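Local coordinates for phenol hydroxylase component phN (Pseudomonas stutzeri, PDB 3U52), which probably hydroxylates phenol, and perhaps related aromatics, as the diiron-bearing oxygenase component of a multicomponent bacterial phenol hydroxylase, at residues 192-195 with 196-200; 263-266 with 267-270; 359-362 with 363-367; 287-290 with 291-295; 67-70 with 71-75. All blocks are in the same frame, centred on the assembly; numbering follows the deposited sequence.

Interaction 1 of 5, residues 192-195 with 196-200; sequences TAIS and FSFEY. With FE (Fe (III) ion), chain H.
Ser197 grips the carbonyl of Thr192 twice: Ser197 N and Ser197 OG each donate to Thr192 O at 3.0 Å, reaching it from opposite faces of the carbonyl plane. The backbone bond spans five residues, the mark of a pi-helical turn, here inside helix 187-216 of the diiron helical bundle. A weak bond from Phe198 N to Ala193 O continues the pattern, followed by one of 2.7 Å from Glu199 N to Ile194 O. Phe198 and Ile194 point the same way, side by side; Ile194 CG2 lies in the plane of the Phe198 ring at its edge, 3.9 Å from Phe198 CD2, and both side chains pack on helix 173-184. The ring also borders a bound xenon. Glu199 can be followed outward: its CB rests 3.2 Å from Ser195 O, and its CG passes 3.1 Å from Ile194 O. There the chain bends (chi2 -79°), swinging the carboxylate off the helix to the iron that Glu233 and His236 also bind. Gln134 adds a weak hydrogen bond to Glu199 OE1. At the tip the two oxygens differ: Glu199 OE1 is bonded to the iron at 2.1 Å, whereas Glu199 OE2 stays 3.2 Å from the metal.

Interaction 2 of 5, residues 263-266 with 267-270; sequences DKWF and WRGF
Trp267, Arg268, Gly269 and Phe270 each donate their backbone N-H four residues back, to Asp263, Lys264, Trp265 and Phe266 in turn, an unbroken alpha-helical ladder in which the bond from Arg268 N to Lys264 O is almost straight (2.8 Å, 178°). Beside it, Arg268 runs along Trp265: Arg268 CB lies 4.0 Å from Trp265 CE3, and Arg268 CD comes within 4.2 Å of Trp265 CZ3. The guanidinium is turned almost parallel to the indole, 7° apart, while its charge is met by Asp181. Lys264 CE lies over one face of the same indole, 3.2 Å above its plane, and Lys264 NZ goes on to Glu189, Asp181 and Glu443. All of this belongs to helix 254-283, which packs beside the iron-bearing helix 187-216 and whose Gly269 lines a xenon pocket with Phe198 and Leu273. Phe266 has CG anti to the backbone N (chi1 171°), which carries its ring beside the start of the next residue; there it crosses the Trp267 indole at a slant, Phe266 CE1 to Trp267 CE3 at 4.2 Å. Replacing Phe266 by an alanine would probably open a gap facing Tyr299 and Ala324 and leave the indole of Trp267 without this neighbour. Phe270 CD2 covers part of one Trp267 face, 3.6 Å above the ring plane.

Interaction 3 of 5, residues 359-362 with 363-367; sequences DWMS and EKYPD
Glu363 donates its N-H to Asp359 O at 3.2 Å, and its side chain then extends toward solvent. Lys364 follows with a backbone bond to Trp360 O, Lys364 N standing 2.9 Å from it. Its side chain folds back over the indole: CG sits beside the backbone N (chi1 -61°) and the bend at chi2 lays the aliphatic chain across one ring face. Lys364 CG makes a CH-pi contact, 3.8 Å from the centroid of the Trp360 five-membered ring and 22° off its normal, while Lys364 CE reaches 3.5 Å from Trp360 NE1. The ammonium beyond pairs with Glu293. With a serine in place of Trp360, the lysine methylenes would probably lose their platform, leaving the chain freer to swing and its pairing with Glu293 less well positioned. Tyr365 donates from its N to Met361 O at 2.8 Å, a bent bond; the same oxygen lies in plane at the edge of the tyrosine ring, and Met361 CG touches Tyr365 CD1 at 4.1 Å. Pro366, having no N-H, offers a C-H instead: Pro366 CA lies 3.3 Å from Ser362 O. The whole is the C-terminal end of helix 355-364, where Tyr365 leaves helical geometry and a proline follows.

Interaction 4 of 5, residues 287-290 with 291-295; sequences KVMS and WSEAW
Ser290 and Glu293 exchange hydrogen bonds in a capping box. Ser290 OG, turned between its own backbone N and carbonyl carbon (chi1 63°), accepts from Glu293 N at 3.1 Å, and in return Ser290 N donates to Glu293 OE1 at 3.0 Å. The glutamate chain, extended beyond CG, reaches back to Ser290, whose N-H meets the oxygen on its anti side, 30° out of the carboxylate plane. Ser290 O then takes Ala294 N at 3.0 Å, the first regular bond of helix 291-310. This is the compact half: Ser290 is buried, and its OG also lies 3.5 Å from Glu293 CG. The N-H groups of the opening turn are satisfied together, Trp291 N by Asp281 and Ser292 N probably by the hydroxyl of Tyr365. Toward the partly exposed side the packing is sparser. Met289 CB lies 3.4 Å from Glu293 OE1, and its chain passes to Ala294, with Met289 SD 3.8 Å from Ala294 CA; a basic side chain of another protein chain lies against Met289. The second oxygen, Glu293 OE2, is paired with Lys364 in a salt bridge. Helix 291-310 thus starts wedged among three others: Met289 and Trp291 lie against both helix 187-216 and helix 254-283, while Ser290 meets Trp360 and Lys364 of helix 355-364.

Interaction 5 of 5, residues 67-70 with 71-75; sequences EKEK and KLYAI
Glu69 and Tyr73, one helical turn apart, point the same way and are joined at their ends through a water. The backbone bonds come first: Leu72 N reaches Lys68 O, Tyr73 N reaches Glu69 O nearly straight (3.0 Å, 174°) and Ala74 N reaches Lys70 O, whereas that from Lys71 N to Glu67 O is weak. Side-chain hydrogen bonds and charges gather round Glu69. The water donates to Glu69 OE2 at 2.8 Å and lies 2.9 Å from Tyr73 OH. Glu69 OE1 pairs with Arg140, and Tyr73 OH bonds to His147, fixing both groups against helix 125-155. The charged pair is looser: Glu67 and Lys71 approach at a slant, their salt bridge long, with Glu67 OE2 3.8 Å from Lys71 NZ, and Glu67 OE1 is drawn to Lys70 of the second subunit. Oxygens also meet carbon. A bend at chi2 (-78°) turns the Glu69 carboxylate toward the Tyr73 ring, Glu69 OE2 standing 3.3 Å from Tyr73 CE2 with carboxylate and ring 77° apart. Glu69 O lies in the plane of the tyrosine ring at its edge, 3.1 Å from Tyr73 CD2, and Leu72 CD2 is 3.8 Å from Glu69 OE1. Taken together, helix 58-81 shows one flank to the bundle and another to its copy in the second subunit, where Lys71 packs on Ala74 of the second subunit and Ala74 on its Lys71: a helix shared between the helical bundle and a subunit interface of a multicomponent hydroxylase.

From the N terminus the order is interaction 5, 1, 2, 4 and 3. Each closes no more than a helical turn, a cap or a helix end, and all lie in series, none nesting or crossing. Interaction 5, on helix 58-81, stands apart, its centre about 28 Å from that of interaction 1. The other four form a chain of contacts. Interactions 1 and 2 tie helix 187-216 to helix 254-283, Ala193 CB meeting Trp265 CD2 at 3.4 Å. Interaction 2 passes to interaction 4 through Phe266 and Phe270 on Trp295. Interaction 4 meets interaction 3 by a salt bridge, Glu293 OE2 to Lys364 NZ at 2.9 Å, linking the start of helix 291-310 to the end of helix 355-364.

Interaction 1 of 5, residues 192-195 with 196-200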
# COMPACT_ATOMS: atom_id res chain seq x y z
N THR A 192 17.19 -31.78 3.77
CA THR A 192 18.36 -31.68 2.89
C THR A 192 17.95 -31.31 1.48
O THR A 192 18.65 -30.55 0.80
CB THR A 192 19.21 -32.97 2.92
OG1 THR A 192 19.69 -33.16 4.27
CG2 THR A 192 20.42 -32.86 1.96
N ALA A 193 16.83 -31.87 1.01
CA ALA A 193 16.32 -31.63 -0.32
C ALA A 193 15.86 -30.17 -0.47
O ALA A 193 16.23 -29.46 -1.41
CB ALA A 193 15.10 -32.53 -0.57
N ILE A 194 15.00 -29.79 0.44
CA ILE A 194 14.25 -28.55 0.30
C ILE A 194 14.96 -27.34 0.95
O ILE A 194 15.16 -26.30 0.29
CB ILE A 194 12.72 -28.71 0.72
CG1 ILE A 194 12.06 -29.90 -0.02
CG2 ILE A 194 11.92 -27.42 0.45
CD1 ILE A 194 12.14 -29.93 -1.63
N SER A 195 15.38 -27.48 2.20
CA SER A 195 16.03 -26.37 2.90
C SER A 195 17.45 -26.12 2.39
O SER A 195 17.82 -24.98 2.08
CB SER A 195 16.02 -26.55 4.41
OG SER A 195 14.74 -26.18 4.90
N PHE A 196 18.26 -27.17 2.28
CA PHE A 196 19.60 -26.95 1.80
C PHE A 196 19.69 -26.85 0.27
O PHE A 196 20.13 -25.82 -0.25
CB PHE A 196 20.58 -27.96 2.40
CG PHE A 196 21.94 -27.92 1.76
CD1 PHE A 196 22.82 -26.91 2.06
CD2 PHE A 196 22.30 -28.86 0.78
CE1 PHE A 196 24.07 -26.86 1.44
CE2 PHE A 196 23.54 -28.79 0.14
CZ PHE A 196 24.43 -27.81 0.48
N SER A 197 19.24 -27.87 -0.47
CA SER A 197 19.43 -27.92 -1.93
C SER A 197 18.58 -26.88 -2.69
O SER A 197 19.10 -26.16 -3.56
CB SER A 197 19.19 -29.36 -2.45
OG SER A 197 20.07 -30.28 -1.80
N PHE A 198 17.31 -26.77 -2.36
CA PHE A 198 16.35 -25.90 -3.03
C PHE A 198 16.57 -24.48 -2.48
O PHE A 198 16.96 -23.56 -3.22
CB PHE A 198 14.95 -26.41 -2.65
CG PHE A 198 13.84 -26.19 -3.67
CD1 PHE A 198 14.07 -26.05 -5.01
CD2 PHE A 198 12.51 -26.24 -3.24
CE1 PHE A 198 12.95 -25.87 -5.90
CE2 PHE A 198 11.41 -26.11 -4.14
CZ PHE A 198 11.64 -25.91 -5.44
N GLU A 199 16.37 -24.31 -1.16
CA GLU A 199 16.30 -22.97 -0.53
C GLU A 199 17.60 -22.29 -0.31
O GLU A 199 17.61 -21.11 -0.01
CB GLU A 199 15.61 -23.00 0.83
CG GLU A 199 14.16 -23.39 0.78
CD GLU A 199 13.29 -22.22 0.34
OE1 GLU A 199 12.44 -21.78 1.12
OE2 GLU A 199 13.48 -21.73 -0.79
N TYR A 200 18.71 -23.02 -0.36
CA TYR A 200 19.98 -22.40 -0.16
C TYR A 200 20.82 -22.44 -1.43
O TYR A 200 21.21 -21.40 -1.96
CB TYR A 200 20.72 -22.99 1.05
CG TYR A 200 21.99 -22.24 1.32
CD1 TYR A 200 23.21 -22.74 0.93
CD2 TYR A 200 21.95 -20.99 1.92
CE1 TYR A 200 24.40 -22.00 1.14
CE2 TYR A 200 23.08 -20.26 2.13
CZ TYR A 200 24.32 -20.76 1.75
OH TYR A 200 25.47 -20.01 2.00
FE FE H . 11.49 -19.88 0.82

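Interaction 2 of 5, residues 263-266 with 267-270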
# COMPACT_ATOMS: atom_id res chain seq x y z
N ASP A 263 24.02 -35.38 -3.98
CA ASP A 263 24.08 -35.84 -5.37
C ASP A 263 22.68 -36.01 -5.99
O ASP A 263 22.45 -35.54 -7.12
CB ASP A 263 24.80 -37.18 -5.43
CG ASP A 263 26.31 -37.09 -5.12
OD1 ASP A 263 26.89 -38.17 -4.83
OD2 ASP A 263 26.93 -36.00 -5.14
N LYS A 264 21.76 -36.66 -5.26
CA LYS A 264 20.34 -36.85 -5.74
C LYS A 264 19.58 -35.50 -5.96
O LYS A 264 18.99 -35.25 -7.02
CB LYS A 264 19.56 -37.69 -4.73
CG LYS A 264 18.07 -37.86 -5.07
CD LYS A 264 17.35 -38.65 -3.99
CE LYS A 264 15.87 -38.43 -4.20
NZ LYS A 264 15.10 -39.27 -3.19
N TRP A 265 19.66 -34.61 -4.97
CA TRP A 265 18.82 -33.43 -5.01
C TRP A 265 19.45 -32.34 -5.84
O TRP A 265 18.75 -31.53 -6.39
CB TRP A 265 18.50 -32.96 -3.56
CG TRP A 265 17.47 -33.95 -3.02
CD1 TRP A 265 17.68 -34.94 -2.12
CD2 TRP A 265 16.09 -34.08 -3.45
NE1 TRP A 265 16.53 -35.69 -1.95
CE2 TRP A 265 15.53 -35.15 -2.73
CE3 TRP A 265 15.26 -33.35 -4.33
CZ2 TRP A 265 14.16 -35.54 -2.87
CZ3 TRP A 265 13.90 -33.75 -4.50
CH2 TRP A 265 13.38 -34.84 -3.76
N PHE A 266 20.78 -32.31 -5.91
CA PHE A 266 21.41 -31.49 -6.95
C PHE A 266 20.80 -31.85 -8.28
O PHE A 266 20.39 -30.94 -9.05
CB PHE A 266 22.94 -31.66 -7.07
CG PHE A 266 23.50 -30.98 -8.29
CD1 PHE A 266 23.90 -31.72 -9.40
CD2 PHE A 266 23.54 -29.57 -8.34
CE1 PHE A 266 24.36 -31.09 -10.55
CE2 PHE A 266 24.05 -28.92 -9.50
CZ PHE A 266 24.41 -29.69 -10.61
N TRP A 267 20.77 -33.15 -8.59
CA TRP A 267 20.42 -33.59 -9.93
C TRP A 267 18.91 -33.41 -10.21
O TRP A 267 18.52 -32.88 -11.23
CB TRP A 267 20.95 -34.99 -10.26
CG TRP A 267 20.69 -35.26 -11.73
CD1 TRP A 267 19.67 -35.99 -12.26
CD2 TRP A 267 21.47 -34.80 -12.84
NE1 TRP A 267 19.75 -35.98 -13.62
CE2 TRP A 267 20.84 -35.25 -14.01
CE3 TRP A 267 22.63 -34.03 -12.95
CZ2 TRP A 267 21.34 -34.97 -15.31
CZ3 TRP A 267 23.14 -33.75 -14.24
CH2 TRP A 267 22.50 -34.22 -15.39
N ARG A 268 18.06 -33.79 -9.25
CA ARG A 268 16.63 -33.48 -9.35
C ARG A 268 16.31 -31.96 -9.44
O ARG A 268 15.43 -31.55 -10.19
CB ARG A 268 15.85 -34.12 -8.18
CG ARG A 268 15.74 -35.67 -8.32
CD ARG A 268 14.31 -36.19 -7.86
NE ARG A 268 13.28 -35.77 -8.81
CZ ARG A 268 12.11 -36.36 -8.95
NH1 ARG A 268 11.78 -37.38 -8.19
NH2 ARG A 268 11.23 -35.90 -9.84
N GLY A 269 17.03 -31.16 -8.66
CA GLY A 269 16.85 -29.72 -8.67
C GLY A 269 17.30 -29.16 -10.02
O GLY A 269 16.61 -28.30 -10.60
N PHE A 270 18.40 -29.66 -10.56
CA PHE A 270 18.85 -29.23 -11.89
C PHE A 270 17.77 -29.52 -13.00
O PHE A 270 17.48 -28.68 -13.88
CB PHE A 270 20.20 -29.93 -12.22
CG PHE A 270 20.63 -29.77 -13.65
CD1 PHE A 270 20.79 -28.51 -14.20
CD2 PHE A 270 20.89 -30.89 -14.43
CE1 PHE A 270 21.23 -28.38 -15.55
CE2 PHE A 270 21.32 -30.76 -15.75
CZ PHE A 270 21.48 -29.50 -16.30

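Interaction 3 of 5, residues 359-362 with 363-367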
# COMPACT_ATOMS: atom_id res chain seq x y z
N ASP A 359 19.20 -12.82 -32.43
CA ASP A 359 20.55 -12.22 -32.41
C ASP A 359 21.09 -12.10 -30.98
O ASP A 359 22.28 -12.30 -30.75
CB ASP A 359 20.59 -10.87 -33.14
CG ASP A 359 20.12 -10.96 -34.60
OD1 ASP A 359 20.05 -12.08 -35.17
OD2 ASP A 359 19.78 -9.90 -35.17
N TRP A 360 20.22 -11.79 -30.00
CA TRP A 360 20.61 -11.85 -28.56
C TRP A 360 21.05 -13.26 -28.19
O TRP A 360 22.07 -13.46 -27.55
CB TRP A 360 19.44 -11.40 -27.66
CG TRP A 360 19.69 -11.46 -26.13
CD1 TRP A 360 20.26 -10.50 -25.36
CD2 TRP A 360 19.31 -12.52 -25.23
NE1 TRP A 360 20.28 -10.89 -24.02
CE2 TRP A 360 19.71 -12.13 -23.92
CE3 TRP A 360 18.66 -13.75 -25.40
CZ2 TRP A 360 19.49 -12.94 -22.80
CZ3 TRP A 360 18.45 -14.57 -24.26
CH2 TRP A 360 18.86 -14.15 -23.00
N MET A 361 20.29 -14.26 -28.62
CA MET A 361 20.72 -15.67 -28.41
C MET A 361 22.08 -16.08 -28.99
O MET A 361 22.83 -16.77 -28.32
CB MET A 361 19.66 -16.66 -28.89
CG MET A 361 18.97 -17.37 -27.76
SD MET A 361 17.23 -17.01 -27.65
CE MET A 361 16.57 -17.70 -29.14
N SER A 362 22.38 -15.66 -30.23
CA SER A 362 23.69 -15.87 -30.88
C SER A 362 24.86 -15.31 -30.03
O SER A 362 25.89 -15.95 -29.85
CB SER A 362 23.69 -15.18 -32.25
OG SER A 362 22.66 -15.67 -33.07
N GLU A 363 24.66 -14.10 -29.50
CA GLU A 363 25.59 -13.45 -28.57
C GLU A 363 25.73 -14.15 -27.21
O GLU A 363 26.84 -14.38 -26.73
CB GLU A 363 25.13 -12.00 -28.40
CG GLU A 363 26.12 -11.05 -27.82
CD GLU A 363 25.46 -9.69 -27.58
OE1 GLU A 363 25.34 -8.91 -28.57
OE2 GLU A 363 25.04 -9.44 -26.42
N LYS A 364 24.62 -14.51 -26.58
CA LYS A 364 24.70 -15.22 -25.29
C LYS A 364 25.17 -16.68 -25.41
O LYS A 364 25.73 -17.22 -24.46
CB LYS A 364 23.37 -15.12 -24.54
CG LYS A 364 22.92 -13.66 -24.15
CD LYS A 364 23.97 -12.93 -23.33
CE LYS A 364 23.58 -11.49 -23.03
NZ LYS A 364 24.73 -10.85 -22.34
N TYR A 365 24.93 -17.29 -26.58
CA TYR A 365 25.26 -18.69 -26.87
C TYR A 365 26.17 -18.82 -28.12
O TYR A 365 25.75 -19.39 -29.16
CB TYR A 365 23.96 -19.52 -27.01
CG TYR A 365 23.20 -19.55 -25.73
CD1 TYR A 365 22.18 -18.64 -25.49
CD2 TYR A 365 23.51 -20.46 -24.73
CE1 TYR A 365 21.48 -18.64 -24.27
CE2 TYR A 365 22.78 -20.48 -23.52
CZ TYR A 365 21.79 -19.56 -23.30
OH TYR A 365 21.07 -19.54 -22.12
N PRO A 366 27.40 -18.26 -28.06
CA PRO A 366 28.22 -18.18 -29.29
C PRO A 366 28.69 -19.51 -29.90
O PRO A 366 28.93 -19.60 -31.13
CB PRO A 366 29.43 -17.33 -28.84
CG PRO A 366 29.50 -17.54 -27.32
CD PRO A 366 28.07 -17.62 -26.90
N ASP A 367 28.79 -20.54 -29.07
CA ASP A 367 29.30 -21.85 -29.46
C ASP A 367 28.20 -22.85 -29.88
O ASP A 367 28.55 -23.94 -30.36
CB ASP A 367 30.06 -22.49 -28.28
CG ASP A 367 31.16 -21.60 -27.73
OD1 ASP A 367 32.14 -21.36 -28.48
OD2 ASP A 367 31.07 -21.14 -26.55

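Interaction 4 of 5, residues 287-290 with 291-295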
# COMPACT_ATOMS: atom_id res chain seq x y z
N LYS A 287 14.80 -9.19 -21.79
CA LYS A 287 15.67 -10.20 -21.19
C LYS A 287 16.40 -9.62 -19.99
O LYS A 287 16.80 -8.45 -20.01
CB LYS A 287 16.72 -10.72 -22.19
CG LYS A 287 16.21 -11.15 -23.58
CD LYS A 287 15.25 -12.39 -23.54
CE LYS A 287 14.60 -12.60 -24.93
NZ LYS A 287 13.52 -13.68 -24.86
N VAL A 288 16.60 -10.44 -18.97
CA VAL A 288 17.39 -10.07 -17.78
C VAL A 288 18.85 -10.50 -17.99
O VAL A 288 19.79 -9.68 -17.98
CB VAL A 288 16.84 -10.74 -16.47
CG1 VAL A 288 17.61 -10.22 -15.21
CG2 VAL A 288 15.36 -10.46 -16.31
N MET A 289 19.05 -11.78 -18.17
CA MET A 289 20.36 -12.37 -18.43
C MET A 289 20.04 -13.72 -19.05
O MET A 289 18.86 -14.11 -19.08
CB MET A 289 21.18 -12.53 -17.16
CG MET A 289 20.66 -13.58 -16.18
SD MET A 289 21.45 -13.53 -14.54
CE MET A 289 19.96 -13.09 -13.64
N SER A 290 21.03 -14.40 -19.58
CA SER A 290 20.73 -15.69 -20.18
C SER A 290 20.76 -16.75 -19.09
O SER A 290 21.34 -16.52 -18.01
CB SER A 290 21.76 -16.03 -21.25
OG SER A 290 23.06 -16.15 -20.68
N TRP A 291 20.20 -17.93 -19.37
CA TRP A 291 20.32 -19.05 -18.43
C TRP A 291 21.79 -19.37 -18.19
O TRP A 291 22.23 -19.64 -17.07
CB TRP A 291 19.63 -20.30 -18.98
CG TRP A 291 20.00 -21.54 -18.18
CD1 TRP A 291 20.82 -22.53 -18.55
CD2 TRP A 291 19.52 -21.87 -16.86
NE1 TRP A 291 20.91 -23.49 -17.54
CE2 TRP A 291 20.11 -23.10 -16.50
CE3 TRP A 291 18.66 -21.24 -15.95
CZ2 TRP A 291 19.86 -23.73 -15.26
CZ3 TRP A 291 18.40 -21.86 -14.73
CH2 TRP A 291 18.99 -23.09 -14.40
N SER A 292 22.58 -19.32 -19.25
CA SER A 292 23.99 -19.66 -19.12
C SER A 292 24.71 -18.70 -18.09
O SER A 292 25.46 -19.13 -17.19
CB SER A 292 24.59 -19.56 -20.53
OG SER A 292 25.97 -19.74 -20.42
N GLU A 293 24.42 -17.41 -18.17
CA GLU A 293 24.97 -16.43 -17.23
C GLU A 293 24.45 -16.64 -15.80
O GLU A 293 25.20 -16.46 -14.86
CB GLU A 293 24.62 -14.99 -17.66
CG GLU A 293 25.48 -14.44 -18.83
CD GLU A 293 24.88 -13.20 -19.51
OE1 GLU A 293 23.66 -12.93 -19.38
OE2 GLU A 293 25.66 -12.48 -20.18
N ALA A 294 23.14 -16.89 -15.64
CA ALA A 294 22.56 -17.21 -14.33
C ALA A 294 23.18 -18.46 -13.70
O ALA A 294 23.54 -18.46 -12.51
CB ALA A 294 21.02 -17.36 -14.46
N TRP A 295 23.32 -19.54 -14.47
CA TRP A 295 23.97 -20.75 -13.97
C TRP A 295 25.41 -20.50 -13.50
O TRP A 295 25.84 -20.98 -12.43
CB TRP A 295 24.00 -21.88 -15.02
CG TRP A 295 24.46 -23.17 -14.43
CD1 TRP A 295 25.72 -23.74 -14.57
CD2 TRP A 295 23.71 -24.07 -13.60
NE1 TRP A 295 25.77 -24.94 -13.86
CE2 TRP A 295 24.57 -25.16 -13.25
CE3 TRP A 295 22.39 -24.06 -13.08
CZ2 TRP A 295 24.14 -26.23 -12.44
CZ3 TRP A 295 21.98 -25.14 -12.23
CH2 TRP A 295 22.86 -26.19 -11.93

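Interaction 5 of 5, residues 67-70 with 71-75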
# COMPACT_ATOMS: atom_id res chain seq x y z
N GLU A 67 2.98 -5.56 8.70
CA GLU A 67 3.45 -4.33 8.02
C GLU A 67 3.73 -4.54 6.53
O GLU A 67 3.24 -3.75 5.69
CB GLU A 67 4.64 -3.69 8.75
CG GLU A 67 5.19 -2.40 8.09
CD GLU A 67 4.25 -1.15 8.23
OE1 GLU A 67 3.26 -1.20 9.03
OE2 GLU A 67 4.51 -0.11 7.54
N LYS A 68 4.44 -5.63 6.20
CA LYS A 68 4.72 -6.01 4.82
C LYS A 68 3.42 -6.32 4.07
O LYS A 68 3.24 -5.87 2.92
CB LYS A 68 5.63 -7.24 4.78
CG LYS A 68 6.98 -7.01 5.53
CD LYS A 68 7.68 -8.37 5.94
CE LYS A 68 7.88 -9.31 4.77
NZ LYS A 68 8.83 -8.60 3.89
N GLU A 69 2.53 -7.11 4.70
CA GLU A 69 1.22 -7.47 4.10
C GLU A 69 0.29 -6.29 3.79
O GLU A 69 -0.36 -6.27 2.73
CB GLU A 69 0.46 -8.48 4.97
CG GLU A 69 1.10 -9.86 5.05
CD GLU A 69 0.84 -10.71 3.82
OE1 GLU A 69 1.77 -10.90 2.98
OE2 GLU A 69 -0.30 -11.21 3.69
N LYS A 70 0.15 -5.37 4.73
CA LYS A 70 -0.68 -4.21 4.52
C LYS A 70 -0.17 -3.40 3.30
O LYS A 70 -0.96 -2.97 2.49
CB LYS A 70 -0.79 -3.40 5.80
CG LYS A 70 -1.84 -2.23 5.68
CD LYS A 70 -2.81 -2.09 6.93
CE LYS A 70 -2.08 -1.55 8.22
NZ LYS A 70 -2.96 -0.71 9.15
N LYS A 71 1.16 -3.30 3.15
CA LYS A 71 1.78 -2.63 2.00
C LYS A 71 1.59 -3.37 0.67
O LYS A 71 1.25 -2.74 -0.33
CB LYS A 71 3.24 -2.26 2.27
CG LYS A 71 3.38 -1.27 3.45
CD LYS A 71 4.75 -0.59 3.53
CE LYS A 71 5.88 -1.59 3.79
NZ LYS A 71 6.93 -1.00 4.72
N LEU A 72 1.77 -4.70 0.71
CA LEU A 72 1.61 -5.60 -0.43
C LEU A 72 0.20 -5.55 -0.99
O LEU A 72 0.04 -5.40 -2.19
CB LEU A 72 1.95 -7.05 -0.01
CG LEU A 72 1.86 -8.13 -1.11
CD1 LEU A 72 3.14 -8.17 -1.89
CD2 LEU A 72 1.56 -9.51 -0.57
N TYR A 73 -0.81 -5.70 -0.13
CA TYR A 73 -2.20 -5.66 -0.55
C TYR A 73 -2.71 -4.30 -1.07
O TYR A 73 -3.52 -4.25 -1.99
CB TYR A 73 -3.14 -6.22 0.53
CG TYR A 73 -3.05 -7.73 0.49
CD1 TYR A 73 -3.81 -8.47 -0.43
CD2 TYR A 73 -2.12 -8.41 1.28
CE1 TYR A 73 -3.69 -9.88 -0.48
CE2 TYR A 73 -2.00 -9.81 1.23
CZ TYR A 73 -2.78 -10.53 0.35
OH TYR A 73 -2.66 -11.92 0.28
N ALA A 74 -2.18 -3.23 -0.51
CA ALA A 74 -2.47 -1.86 -1.00
C ALA A 74 -2.00 -1.74 -2.45
O ALA A 74 -2.69 -1.15 -3.27
CB ALA A 74 -1.74 -0.83 -0.17
N ILE A 75 -0.80 -2.27 -2.72
CA ILE A 75 -0.22 -2.24 -4.06
C ILE A 75 -1.04 -3.13 -5.01
O ILE A 75 -1.32 -2.74 -6.16
CB ILE A 75 1.28 -2.60 -4.04
CG1 ILE A 75 2.07 -1.49 -3.34
CG2 ILE A 75 1.85 -2.81 -5.46
CD1 ILE A 75 3.46 -1.82 -2.84
O HOH W 1 -1.81 -13.33 2.64